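Local structure of uncharacterized protein (Burkholderia cenocepacia, 6ANS) at residues Arg68-Met80 against Phe92-Ala104. The protein is of unknown function, a DUF1214-family protein whose two chains pair in the assembly and which binds a sodium ion in the crystal. Sequence-based numbering, arbitrary orientation. Where two conformers were deposited one is given.
Sequences RYLSRLMRIALEM and FFSPSHETAKIGA. With NA (sodium ion), chain F.
Arg75 grips Thr99 end-on with two nitrogens. NH2 donates to Thr99 OG1 at 2.9 Å, nearly straight (163°) and in the guanidinium plane, while NH1 reaches Thr99 O at 2.8 Å from above the carbonyl plane. A bend at chi3 (56°) turns the guanidinium to engage both atoms at once, which should fix its rotation. The same carbonyl lies over one face of the Arg72 guanidinium without bonding to it; Arg72 instead pairs with Glu314 and with Glu83 of the second subunit, bringing the contact to the dimer interface.

Apolar packing runs alongside this polar grip. Ile76 CD1 meets Ile102 CD1 tip to tip and also touches Ala100 CB at 3.6 Å, and Leu73 CD2 presses on Ile102 CG1 at 3.5 Å. The loop between helix 60-83 and strand 109-115 thus folds back on the helix that precedes it, making a type I turn from His97 to Ala100, whose two end residues are also joined by a bond from His97 N to Ala100 O. Nearer the end of the helix, Glu79 CB sits over a face of the Phe93 ring in a CH-pi contact, and Met80 CB approaches CZ of that ring.

Water completes the seam. Glu79 OE1 accepts from one water at 2.7 Å, which in turn accepts from Ser94 N. Another links Tyr69 OH to Gly103 N, beside the backbone carbonyls of Gly103 and Ala104 that bind sodium, each at 2.4 Å.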
loop_
_atom_site.group_PDB
_atom_site.type_symbol
_atom_site.label_atom_id
_atom_site.label_comp_id
_atom_site.label_asym_id
_atom_site.label_seq_id
_atom_site.Cartn_x
_atom_site.Cartn_y
_atom_site.Cartn_z
ATOM N N ARG A 68 2.762 3.219 15.810
ATOM C CA ARG A 68 2.952 3.090 14.369
ATOM C C ARG A 68 2.433 1.747 13.884
ATOM O O ARG A 68 1.786 1.655 12.831
ATOM C CB ARG A 68 4.413 3.240 13.986
ATOM C CG ARG A 68 4.630 3.064 12.442
ATOM C CD ARG A 68 6.075 3.269 12.060
ATOM N NE ARG A 68 6.912 2.248 12.669
ATOM C CZ ARG A 68 8.231 2.171 12.523
ATOM N NH1 ARG A 68 8.883 3.060 11.784
ATOM N NH2 ARG A 68 8.897 1.190 13.111
ATOM N N TYR A 69 2.697 0.703 14.664
ATOM C CA TYR A 69 2.201 -0.635 14.369
ATOM C C TYR A 69 0.693 -0.637 14.163
ATOM O O TYR A 69 0.196 -1.222 13.196
ATOM C CB TYR A 69 2.624 -1.550 15.514
ATOM C CG TYR A 69 1.995 -2.911 15.621
ATOM C CD1 TYR A 69 2.181 -3.894 14.622
ATOM C CD2 TYR A 69 1.314 -3.262 16.776
ATOM C CE1 TYR A 69 1.645 -5.180 14.771
ATOM C CE2 TYR A 69 0.777 -4.545 16.950
ATOM C CZ TYR A 69 0.939 -5.492 15.958
ATOM O OH TYR A 69 0.394 -6.736 16.169
ATOM N N LEU A 70 -0.051 0.047 15.045
ATOM C CA LEU A 70 -1.502 0.119 14.882
ATOM C C LEU A 70 -1.874 0.744 13.546
ATOM O O LEU A 70 -2.742 0.227 12.829
ATOM C CB LEU A 70 -2.155 0.902 16.033
ATOM C CG LEU A 70 -2.149 0.352 17.458
ATOM C CD1 LEU A 70 -3.112 1.143 18.337
ATOM C CD2 LEU A 70 -2.503 -1.137 17.480
ATOM N N SER A 71 -1.218 1.854 13.178
ATOM C CA SER A 71 -1.508 2.445 11.878
ATOM C C SER A 71 -1.166 1.477 10.740
ATOM O O SER A 71 -1.832 1.482 9.698
ATOM C CB SER A 71 -0.761 3.771 11.717
ATOM O OG SER A 71 0.602 3.596 11.349
ATOM N N ARG A 72 -0.135 0.654 10.916
ATOM C CA ARG A 72 0.204 -0.339 9.895
ATOM C C ARG A 72 -0.856 -1.433 9.796
ATOM O O ARG A 72 -1.183 -1.892 8.695
ATOM C CB ARG A 72 1.571 -0.944 10.187
ATOM C CG ARG A 72 2.707 0.055 9.976
ATOM C CD ARG A 72 4.012 -0.451 10.547
ATOM N NE ARG A 72 5.138 0.338 10.063
ATOM C CZ ARG A 72 6.408 -0.045 10.147
ATOM N NH1 ARG A 72 6.718 -1.215 10.713
ATOM N NH2 ARG A 72 7.364 0.735 9.643
ATOM N N LEU A 73 -1.396 -1.874 10.933
ATOM C CA LEU A 73 -2.456 -2.879 10.891
ATOM C C LEU A 73 -3.664 -2.345 10.132
ATOM O O LEU A 73 -4.295 -3.073 9.353
ATOM C CB LEU A 73 -2.844 -3.280 12.309
ATOM C CG LEU A 73 -1.738 -4.004 13.088
ATOM C CD1 LEU A 73 -2.213 -4.348 14.490
ATOM C CD2 LEU A 73 -1.309 -5.256 12.348
HETATM N N MSE A 74 -3.971 -1.062 10.326
HETATM C CA MSE A 74 -5.041 -0.323 9.651
HETATM C C MSE A 74 -4.976 -0.440 8.149
HETATM O O MSE A 74 -5.941 -0.689 7.449
HETATM C CB MSE A 74 -4.928 1.161 9.998
HETATM C CG MSE A 74 -5.984 1.734 10.858
HETATM SE SE MSE A 74 -5.598 3.652 11.100
HETATM C CE MSE A 74 -6.625 4.220 9.549
ATOM N N ARG A 75 -3.779 -0.159 7.653
ATOM C CA ARG A 75 -3.562 -0.169 6.214
ATOM C C ARG A 75 -3.788 -1.568 5.652
ATOM O O ARG A 75 -4.473 -1.739 4.636
ATOM C CB ARG A 75 -2.153 0.342 5.912
ATOM C CG ARG A 75 -1.964 1.866 6.169
ATOM C CD ARG A 75 -0.486 2.222 6.426
ATOM N NE ARG A 75 0.369 1.784 5.325
ATOM C CZ ARG A 75 1.603 1.303 5.472
ATOM N NH1 ARG A 75 2.161 1.203 6.679
ATOM N NH2 ARG A 75 2.280 0.917 4.404
ATOM N N ILE A 76 -3.236 -2.588 6.326
ATOM C CA ILE A 76 -3.451 -3.970 5.906
ATOM C C ILE A 76 -4.930 -4.319 5.998
ATOM O O ILE A 76 -5.517 -4.891 5.068
ATOM C CB ILE A 76 -2.606 -4.931 6.766
ATOM C CG1 ILE A 76 -1.111 -4.704 6.538
ATOM C CG2 ILE A 76 -2.951 -6.364 6.446
ATOM C CD1 ILE A 76 -0.261 -5.408 7.591
ATOM N N ALA A 77 -5.551 -3.954 7.118
ATOM C CA ALA A 77 -6.950 -4.278 7.349
ATOM C C ALA A 77 -7.843 -3.709 6.253
ATOM O O ALA A 77 -8.817 -4.350 5.851
ATOM C CB ALA A 77 -7.369 -3.755 8.723
ATOM N N LEU A 78 -7.536 -2.497 5.763
ATOM C CA LEU A 78 -8.406 -1.869 4.768
ATOM C C LEU A 78 -8.267 -2.527 3.396
ATOM O O LEU A 78 -9.239 -2.616 2.640
ATOM C CB LEU A 78 -8.115 -0.360 4.686
ATOM C CG LEU A 78 -8.617 0.492 5.858
ATOM C CD1 LEU A 78 -7.978 1.903 5.852
ATOM C CD2 LEU A 78 -10.149 0.592 5.864
ATOM N N GLU A 79 -7.060 -2.951 3.033
ATOM C CA GLU A 79 -6.908 -3.702 1.793
ATOM C C GLU A 79 -7.604 -5.045 1.902
ATOM O O GLU A 79 -8.310 -5.477 0.974
ATOM C CB GLU A 79 -5.421 -3.880 1.472
ATOM C CG GLU A 79 -4.712 -2.552 1.081
ATOM C CD GLU A 79 -3.214 -2.716 0.789
ATOM O OE1 GLU A 79 -2.748 -3.853 0.592
ATOM O OE2 GLU A 79 -2.492 -1.698 0.769
HETATM N N MSE A 80 -7.424 -5.707 3.039
HETATM C CA MSE A 80 -8.024 -6.991 3.302
HETATM C C MSE A 80 -9.543 -6.958 3.246
HETATM O O MSE A 80 -10.151 -7.789 2.594
HETATM C CB MSE A 80 -7.582 -7.499 4.669
HETATM C CG MSE A 80 -8.142 -8.873 5.000
HETATM SE SE MSE A 80 -7.459 -9.479 6.733
HETATM C CE MSE A 80 -5.531 -9.697 6.312
ATOM N N PHE A 92 -4.607 -10.024 -5.610
ATOM C CA PHE A 92 -3.564 -10.129 -4.603
ATOM C C PHE A 92 -3.187 -8.761 -4.034
ATOM O O PHE A 92 -3.135 -7.758 -4.751
ATOM C CB PHE A 92 -2.324 -10.804 -5.198
ATOM C CG PHE A 92 -2.473 -12.289 -5.395
ATOM C CD1 PHE A 92 -2.731 -13.126 -4.309
ATOM C CD2 PHE A 92 -2.341 -12.853 -6.650
ATOM C CE1 PHE A 92 -2.859 -14.503 -4.482
ATOM C CE2 PHE A 92 -2.471 -14.227 -6.834
ATOM C CZ PHE A 92 -2.733 -15.050 -5.747
ATOM N N PHE A 93 -2.914 -8.730 -2.734
ATOM C CA PHE A 93 -2.169 -7.641 -2.124
ATOM C C PHE A 93 -1.221 -8.293 -1.130
ATOM O O PHE A 93 -1.304 -9.491 -0.874
ATOM C CB PHE A 93 -3.093 -6.615 -1.437
ATOM C CG PHE A 93 -3.780 -7.165 -0.218
ATOM C CD1 PHE A 93 -4.934 -7.932 -0.342
ATOM C CD2 PHE A 93 -3.259 -6.937 1.050
ATOM C CE1 PHE A 93 -5.568 -8.455 0.778
ATOM C CE2 PHE A 93 -3.891 -7.464 2.190
ATOM C CZ PHE A 93 -5.044 -8.231 2.044
ATOM N N SER A 94 -0.328 -7.500 -0.547
ATOM C CA SER A 94 0.671 -8.028 0.370
ATOM C C SER A 94 0.235 -7.770 1.802
ATOM O O SER A 94 0.164 -6.610 2.207
ATOM C CB SER A 94 2.024 -7.368 0.098
ATOM O OG SER A 94 2.925 -7.608 1.163
ATOM N N PRO A 95 -0.065 -8.804 2.609
ATOM C CA PRO A 95 -0.469 -8.574 3.999
ATOM C C PRO A 95 0.692 -8.356 4.958
ATOM O O PRO A 95 0.460 -8.206 6.163
ATOM C CB PRO A 95 -1.230 -9.871 4.349
ATOM C CG PRO A 95 -0.475 -10.924 3.580
ATOM C CD PRO A 95 -0.019 -10.243 2.287
ATOM N N SER A 96 1.929 -8.385 4.474
ATOM C CA SER A 96 3.095 -7.992 5.259
ATOM C C SER A 96 4.233 -7.713 4.294
ATOM O O SER A 96 4.415 -8.454 3.323
ATOM C CB SER A 96 3.529 -9.058 6.267
ATOM O OG SER A 96 2.801 -8.958 7.481
ATOM N N HIS A 97 4.954 -6.621 4.538
ATOM C CA HIS A 97 6.026 -6.186 3.652
ATOM C C HIS A 97 6.929 -5.230 4.430
ATOM O O HIS A 97 6.903 -5.194 5.667
ATOM C CB HIS A 97 5.428 -5.549 2.384
ATOM C CG HIS A 97 4.409 -4.488 2.684
ATOM N ND1 HIS A 97 4.751 -3.191 3.008
ATOM C CD2 HIS A 97 3.054 -4.548 2.764
ATOM C CE1 HIS A 97 3.652 -2.490 3.238
ATOM N NE2 HIS A 97 2.609 -3.289 3.088
ATOM N N GLU A 98 7.669 -4.399 3.704
ATOM C CA GLU A 98 8.684 -3.573 4.345
ATOM C C GLU A 98 8.085 -2.569 5.321
ATOM O O GLU A 98 8.748 -2.208 6.293
ATOM C CB GLU A 98 9.522 -2.841 3.295
ATOM C CG GLU A 98 10.370 -3.748 2.434
ATOM C CD GLU A 98 9.604 -4.298 1.242
ATOM O OE1 GLU A 98 8.388 -3.997 1.105
ATOM O OE2 GLU A 98 10.230 -5.026 0.439
ATOM N N THR A 99 6.849 -2.101 5.095
ATOM C CA THR A 99 6.303 -1.045 5.950
ATOM C C THR A 99 4.979 -1.418 6.622
ATOM O O THR A 99 4.293 -0.535 7.139
ATOM C CB THR A 99 6.118 0.267 5.179
ATOM O OG1 THR A 99 5.096 0.103 4.191
ATOM C CG2 THR A 99 7.440 0.737 4.498
ATOM N N ALA A 100 4.610 -2.697 6.651
ATOM C CA ALA A 100 3.434 -3.139 7.402
ATOM C C ALA A 100 3.641 -4.599 7.746
ATOM O O ALA A 100 3.902 -5.399 6.845
ATOM C CB ALA A 100 2.137 -2.969 6.592
ATOM N N LYS A 101 3.535 -4.948 9.033
ATOM C CA LYS A 101 4.057 -6.224 9.503
ATOM C C LYS A 101 3.161 -6.853 10.564
ATOM O O LYS A 101 2.646 -6.159 11.445
ATOM C CB LYS A 101 5.480 -6.042 10.049
ATOM C CG LYS A 101 6.497 -5.597 8.981
ATOM C CD LYS A 101 7.877 -5.330 9.581
ATOM C CE LYS A 101 8.877 -4.890 8.498
ATOM N NZ LYS A 101 10.239 -4.738 9.068
ATOM N N ILE A 102 3.001 -8.177 10.491
ATOM C CA ILE A 102 2.118 -8.920 11.390
ATOM C C ILE A 102 2.766 -10.240 11.795
ATOM O O ILE A 102 3.166 -11.032 10.933
ATOM C CB ILE A 102 0.756 -9.223 10.738
ATOM C CG1 ILE A 102 -0.044 -7.951 10.462
ATOM C CG2 ILE A 102 -0.045 -10.193 11.632
ATOM C CD1 ILE A 102 -1.319 -8.213 9.644
ATOM N N GLY A 103 2.833 -10.490 13.103
ATOM C CA GLY A 103 2.983 -11.842 13.616
ATOM C C GLY A 103 4.290 -12.525 13.278
ATOM O O GLY A 103 4.291 -13.697 12.902
ATOM N N ALA A 104 5.408 -11.828 13.470
ATOM C CA ALA A 104 6.726 -12.309 13.051
ATOM C C ALA A 104 6.741 -12.540 11.539
ATOM O O ALA A 104 6.895 -13.660 11.048
ATOM C CB ALA A 104 7.132 -13.576 13.819
HETATM NA NA NA F . 4.846 -14.946 10.969
HETATM O O HOH W 1 2.221 -8.680 14.973
HETATM O O HOH W 2 9.808 -2.110 10.554
HETATM O O HOH W 3 -0.379 -4.364 -0.632
HETATM O O HOH W 4 -1.295 -4.473 3.253
#